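ABC transporter substrate-binding protein (Rhizobium radiobacter, PDB 6TFX) binds an opine-type conjugate of a sugar and an amino acid as a periplasmic solute-binding protein, probably delivering it to an ABC importer. Local coordinates at residues L212-G217 with T463-N468; D220-Q223 with R229-Q232. All coordinates share one frame; numbering follows the deposited sequence.

Contact 1 (L212-G217 with T463-N468); sequences LAFESG and TWARKN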
loop_
_atom_site.group_PDB
_atom_site.type_symbol
_atom_site.label_atom_id
_atom_site.label_comp_id
_atom_site.label_asym_id
_atom_site.label_seq_id
_atom_site.Cartn_x
_atom_site.Cartn_y
_atom_site.Cartn_z
ATOM N N LEU A 212 -12.597 21.451 8.205
ATOM C CA LEU A 212 -12.782 22.900 8.285
ATOM C C LEU A 212 -12.094 23.593 7.109
ATOM O O LEU A 212 -12.704 24.463 6.477
ATOM C CB LEU A 212 -12.297 23.453 9.637
ATOM C CG LEU A 212 -12.579 24.946 9.931
ATOM C CD1 LEU A 212 -14.088 25.241 10.018
ATOM C CD2 LEU A 212 -11.911 25.372 11.238
ATOM N N ALA A 213 -10.847 23.177 6.787
ATOM C CA ALA A 213 -10.100 23.737 5.650
ATOM C C ALA A 213 -10.809 23.447 4.317
ATOM O O ALA A 213 -10.852 24.309 3.452
ATOM C CB ALA A 213 -8.681 23.209 5.636
ATOM N N PHE A 214 -11.415 22.262 4.172
ATOM C CA PHE A 214 -12.150 21.928 2.950
ATOM C C PHE A 214 -13.451 22.742 2.815
ATOM O O PHE A 214 -13.742 23.249 1.728
ATOM C CB PHE A 214 -12.441 20.417 2.901
ATOM C CG PHE A 214 -13.107 19.958 1.631
ATOM C CD1 PHE A 214 -12.375 19.812 0.459
ATOM C CD2 PHE A 214 -14.480 19.719 1.593
ATOM C CE1 PHE A 214 -12.994 19.393 -0.716
ATOM C CE2 PHE A 214 -15.092 19.272 0.418
ATOM C CZ PHE A 214 -14.343 19.114 -0.727
ATOM N N GLU A 215 -14.231 22.866 3.899
ATOM C CA GLU A 215 -15.495 23.613 3.833
ATOM C C GLU A 215 -15.285 25.119 3.675
ATOM O O GLU A 215 -16.118 25.769 3.045
ATOM C CB GLU A 215 -16.449 23.283 5.001
ATOM C CG GLU A 215 -15.983 23.654 6.396
ATOM C CD GLU A 215 -16.870 23.102 7.498
ATOM O OE1 GLU A 215 -17.691 23.873 8.048
ATOM O OE2 GLU A 215 -16.748 21.895 7.808
ATOM N N SER A 216 -14.157 25.660 4.187
ATOM C CA SER A 216 -13.820 27.085 4.078
ATOM C C SER A 216 -13.246 27.475 2.702
ATOM O O SER A 216 -12.994 28.658 2.459
ATOM C CB SER A 216 -12.856 27.493 5.189
ATOM O OG SER A 216 -11.587 26.889 5.005
ATOM N N GLY A 217 -13.040 26.492 1.833
ATOM C CA GLY A 217 -12.498 26.695 0.495
ATOM C C GLY A 217 -10.984 26.752 0.421
ATOM O O GLY A 217 -10.440 27.163 -0.603
ATOM N N THR A 463 -11.146 6.898 0.547
ATOM C CA THR A 463 -12.245 7.872 0.458
ATOM C C THR A 463 -11.641 9.263 0.394
ATOM O O THR A 463 -10.850 9.629 1.257
ATOM C CB THR A 463 -13.195 7.770 1.667
ATOM O OG1 THR A 463 -12.418 7.826 2.859
ATOM C CG2 THR A 463 -14.030 6.505 1.654
ATOM N N TRP A 464 -12.009 10.031 -0.634
ATOM C CA TRP A 464 -11.482 11.386 -0.816
ATOM C C TRP A 464 -12.568 12.282 -1.368
ATOM O O TRP A 464 -13.365 11.826 -2.190
ATOM C CB TRP A 464 -10.290 11.339 -1.802
ATOM C CG TRP A 464 -9.066 10.644 -1.258
ATOM C CD1 TRP A 464 -8.870 9.295 -1.104
ATOM C CD2 TRP A 464 -7.838 11.267 -0.886
ATOM N NE1 TRP A 464 -7.625 9.057 -0.568
ATOM C CE2 TRP A 464 -6.958 10.244 -0.450
ATOM C CE3 TRP A 464 -7.375 12.591 -0.916
ATOM C CZ2 TRP A 464 -5.650 10.508 -0.042
ATOM C CZ3 TRP A 464 -6.086 12.855 -0.476
ATOM C CH2 TRP A 464 -5.237 11.818 -0.057
ATOM N N ALA A 465 -12.635 13.535 -0.886
ATOM C CA ALA A 465 -13.648 14.472 -1.371
ATOM C C ALA A 465 -12.970 15.541 -2.227
ATOM O O ALA A 465 -11.814 15.891 -1.991
ATOM C CB ALA A 465 -14.350 15.140 -0.204
ATOM N N ARG A 466 -13.678 16.032 -3.226
ATOM C CA ARG A 466 -13.155 17.090 -4.083
ATOM C C ARG A 466 -14.311 17.988 -4.458
ATOM O O ARG A 466 -15.477 17.603 -4.314
ATOM C CB ARG A 466 -12.515 16.526 -5.360
ATOM C CG ARG A 466 -13.494 15.803 -6.287
ATOM C CD ARG A 466 -12.830 15.450 -7.588
ATOM N NE ARG A 466 -13.578 14.428 -8.317
ATOM C CZ ARG A 466 -14.461 14.688 -9.273
ATOM N NH1 ARG A 466 -14.746 15.942 -9.601
ATOM N NH2 ARG A 466 -15.085 13.698 -9.893
ATOM N N LYS A 467 -13.989 19.176 -4.937
ATOM C CA LYS A 467 -14.998 20.090 -5.441
ATOM C C LYS A 467 -15.289 19.662 -6.890
ATOM O O LYS A 467 -14.362 19.202 -7.567
ATOM C CB LYS A 467 -14.473 21.536 -5.357
ATOM C CG LYS A 467 -14.266 22.045 -3.912
ATOM C CD LYS A 467 -15.597 22.258 -3.188
ATOM C CE LYS A 467 -15.407 22.515 -1.714
ATOM N NZ LYS A 467 -16.707 22.555 -1.002
ATOM N N ASN A 468 -16.554 19.786 -7.373
ATOM C CA ASN A 468 -16.852 19.341 -8.741
ATOM C C ASN A 468 -16.199 20.220 -9.833
ATOM O O ASN A 468 -16.286 19.874 -11.010
ATOM C CB ASN A 468 -18.358 19.161 -8.993
ATOM C CG ASN A 468 -19.181 20.414 -8.918
ATOM O OD1 ASN A 468 -18.691 21.517 -8.635
ATOM N ND2 ASN A 468 -20.471 20.259 -9.157
#

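Contact 2 (D220-Q223 with R229-Q232); sequences DVEQ and RWLQ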
loop_
_atom_site.group_PDB
_atom_site.type_symbol
_atom_site.label_atom_id
_atom_site.label_comp_id
_atom_site.label_asym_id
_atom_site.label_seq_id
_atom_site.Cartn_x
_atom_site.Cartn_y
_atom_site.Cartn_z
ATOM N N ASP A 220 -8.978 22.042 -2.328
ATOM C CA ASP A 220 -9.757 21.567 -3.462
ATOM C C ASP A 220 -10.051 20.071 -3.292
ATOM O O ASP A 220 -10.999 19.545 -3.881
ATOM C CB ASP A 220 -8.974 21.796 -4.750
ATOM C CG ASP A 220 -8.624 23.261 -4.929
ATOM O OD1 ASP A 220 -9.565 24.083 -5.067
ATOM O OD2 ASP A 220 -7.404 23.593 -4.911
ATOM N N VAL A 221 -9.193 19.380 -2.534
ATOM C CA VAL A 221 -9.309 17.937 -2.286
ATOM C C VAL A 221 -8.994 17.678 -0.833
ATOM O O VAL A 221 -8.043 18.247 -0.303
ATOM C CB VAL A 221 -8.300 17.139 -3.171
ATOM C CG1 VAL A 221 -8.306 15.634 -2.849
ATOM C CG2 VAL A 221 -8.561 17.361 -4.645
ATOM N N GLU A 222 -9.734 16.755 -0.206
ATOM C CA GLU A 222 -9.393 16.348 1.150
ATOM C C GLU A 222 -9.577 14.859 1.326
ATOM O O GLU A 222 -10.533 14.277 0.793
ATOM C CB GLU A 222 -10.156 17.128 2.226
ATOM C CG GLU A 222 -11.615 16.726 2.380
ATOM C CD GLU A 222 -12.229 16.891 3.758
ATOM O OE1 GLU A 222 -13.472 16.990 3.828
ATOM O OE2 GLU A 222 -11.484 16.913 4.762
ATOM N N GLN A 223 -8.646 14.240 2.035
ATOM C CA GLN A 223 -8.786 12.826 2.368
ATOM C C GLN A 223 -9.928 12.701 3.373
ATOM O O GLN A 223 -10.074 13.537 4.285
ATOM C CB GLN A 223 -7.489 12.295 2.978
ATOM C CG GLN A 223 -7.517 10.784 3.226
ATOM C CD GLN A 223 -6.165 10.231 3.563
ATOM O OE1 GLN A 223 -5.153 10.951 3.612
ATOM N NE2 GLN A 223 -6.109 8.905 3.784
ATOM N N ARG A 229 -20.874 8.538 8.182
ATOM C CA ARG A 229 -21.350 9.836 8.670
ATOM C C ARG A 229 -20.596 10.993 7.994
ATOM O O ARG A 229 -21.205 12.004 7.608
ATOM C CB ARG A 229 -21.226 9.893 10.195
ATOM C CG ARG A 229 -22.305 9.033 10.888
ATOM C CD ARG A 229 -21.796 8.309 12.130
ATOM N NE ARG A 229 -22.647 7.163 12.484
ATOM C CZ ARG A 229 -22.390 5.897 12.157
ATOM N NH1 ARG A 229 -23.223 4.930 12.521
ATOM N NH2 ARG A 229 -21.295 5.588 11.468
ATOM N N TRP A 230 -19.280 10.818 7.803
ATOM C CA TRP A 230 -18.443 11.793 7.107
ATOM C C TRP A 230 -18.894 11.796 5.630
ATOM O O TRP A 230 -19.128 12.857 5.037
ATOM C CB TRP A 230 -16.953 11.397 7.243
ATOM C CG TRP A 230 -16.059 12.254 6.404
ATOM C CD1 TRP A 230 -15.479 13.437 6.767
ATOM C CD2 TRP A 230 -15.696 12.028 5.033
ATOM N NE1 TRP A 230 -14.796 13.975 5.701
ATOM C CE2 TRP A 230 -14.922 13.136 4.619
ATOM C CE3 TRP A 230 -15.968 11.006 4.104
ATOM C CZ2 TRP A 230 -14.413 13.247 3.318
ATOM C CZ3 TRP A 230 -15.459 11.114 2.818
ATOM C CH2 TRP A 230 -14.702 12.229 2.433
ATOM N N LEU A 231 -19.050 10.596 5.058
ATOM C CA LEU A 231 -19.469 10.386 3.671
ATOM C C LEU A 231 -20.797 11.097 3.373
ATOM O O LEU A 231 -20.889 11.817 2.378
ATOM C CB LEU A 231 -19.527 8.862 3.388
ATOM C CG LEU A 231 -20.020 8.352 2.041
ATOM C CD1 LEU A 231 -19.034 8.637 0.950
ATOM C CD2 LEU A 231 -20.241 6.848 2.100
ATOM N N GLN A 232 -21.777 10.975 4.278
ATOM C CA GLN A 232 -23.100 11.583 4.114
ATOM C C GLN A 232 -23.076 13.104 4.274
ATOM O O GLN A 232 -23.771 13.800 3.529
ATOM C CB GLN A 232 -24.127 10.911 5.048
ATOM C CG GLN A 232 -24.495 9.471 4.646
ATOM C CD GLN A 232 -25.076 9.354 3.249
ATOM O OE1 GLN A 232 -24.388 8.977 2.290
ATOM N NE2 GLN A 232 -26.358 9.672 3.101
#

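Contact 1 (L212-G217 with T463-N468)
Phe214, in the last turn of helix 207-215, and Arg466, near the end of strand 454-467, are the residues whose CA atoms come nearest, 8.6 Å apart. Phe214 carries the contact: with CG anti to the backbone N (chi1 -176°), its ring reaches down to the strand and CZ comes 4.0 Å from Ala465 CB. The carbonyl carbon of Arg466 meets the ring at its edge, Arg466 C lying 3.9 Å from Phe214 CZ. Lys467 approaches from the opposite direction. A bend at chi2 (-70°) turns its chain over one ring face, where CE sits 4.0 Å from the centroid of the Phe214 ring in a CH-pi contact. Lys467 NZ lies farther out, 4.5 Å from the same centroid, giving an off-centre cation-pi contact; the ammonium also bonds to Asn240 OD1, which secures the end of the chain. Leu234 of helix 228-235 packs on both Phe214 and Ala465. After helix 207-215, Gly217, with positive phi, forms a Schellman motif. The arrangement is a helix packed on a beta-sheet through a phenylalanine ring, within an alpha/beta lobe of the periplasmic binding protein fold.

Contact 2 (D220-Q223 with R229-Q232)
Glu222 of strand 221-223 and Trp230 of helix 228-235 direct their side chains into the interface between strand and helix, where the backbones stay well apart: the nearest CA atoms, those of Gln223 and Trp230, are 10.8 Å from each other. Arg229, on the outer side of the helix, turns to Asp227 in a salt bridge and to the carbonyl oxygen of Tyr283. Trp230 follows and makes the contact. Its CG is anti to the backbone N (chi1 173°), which sends the indole toward the strand with the NE1-CE2-CZ2 edge facing Glu222. Glu222 OE1 lies at that edge, near the ring plane, 3.8 Å from Trp230 NE1 and 3.9 Å from Trp230 CZ2. The carboxylate is turned 64° from the indole plane, and the two side chains run alongside one another, pointing opposite ways. The indole N-H is instead given to Asp211 OD1. Because that oxygen also lies close to Glu222 OE2, the like charges may raise the proton affinity of one of the two acids. Helix 228-235 bridges strands 221-223 and 240-255, which are parallel to each other and both flank strand 454-467: a beta-alpha-beta crossover spanning one intervening strand. Trp230 accordingly covers Ala465 of that middle strand and touches Val242 beyond it. Gln223 offers only its backbone here, Gln223 O being 4.5 Å from Trp230 CZ2; this carbonyl accepts a bond from Arg210 NH1. CB of Gln223 points away from the helix; its amide oxygen OE1 bonds to Ala11 N, and the side chain comes within about 6 Å of the bound opine-type ligand. Leu231 packs against Val242 and Arg287, and its backbone oxygen accepts a hydrogen bond from Thr235 OG1, one turn on.

Contacts 1 and 2 have centres about 6 Å apart and meet on one sheet, because strands 454-467 and 221-223 are antiparallel neighbours: Ala465 N probably bonds to Glu222 O at 2.8 Å, and Lys467 N to Asp220 O. Each sets a different helix over this pair of strands. Contact 1 is partly buried, near the C-terminal end of strand 454-467, and spans distant parts of the sequence, relying on an aromatic ring with a lysine methylene on one face and a methyl group near its rim. Contact 2 is local in sequence and more deeply buried; there an acid lies beside an indole edge in a polar cluster. Glu222 also touches Phe214, directly joining the two contacts.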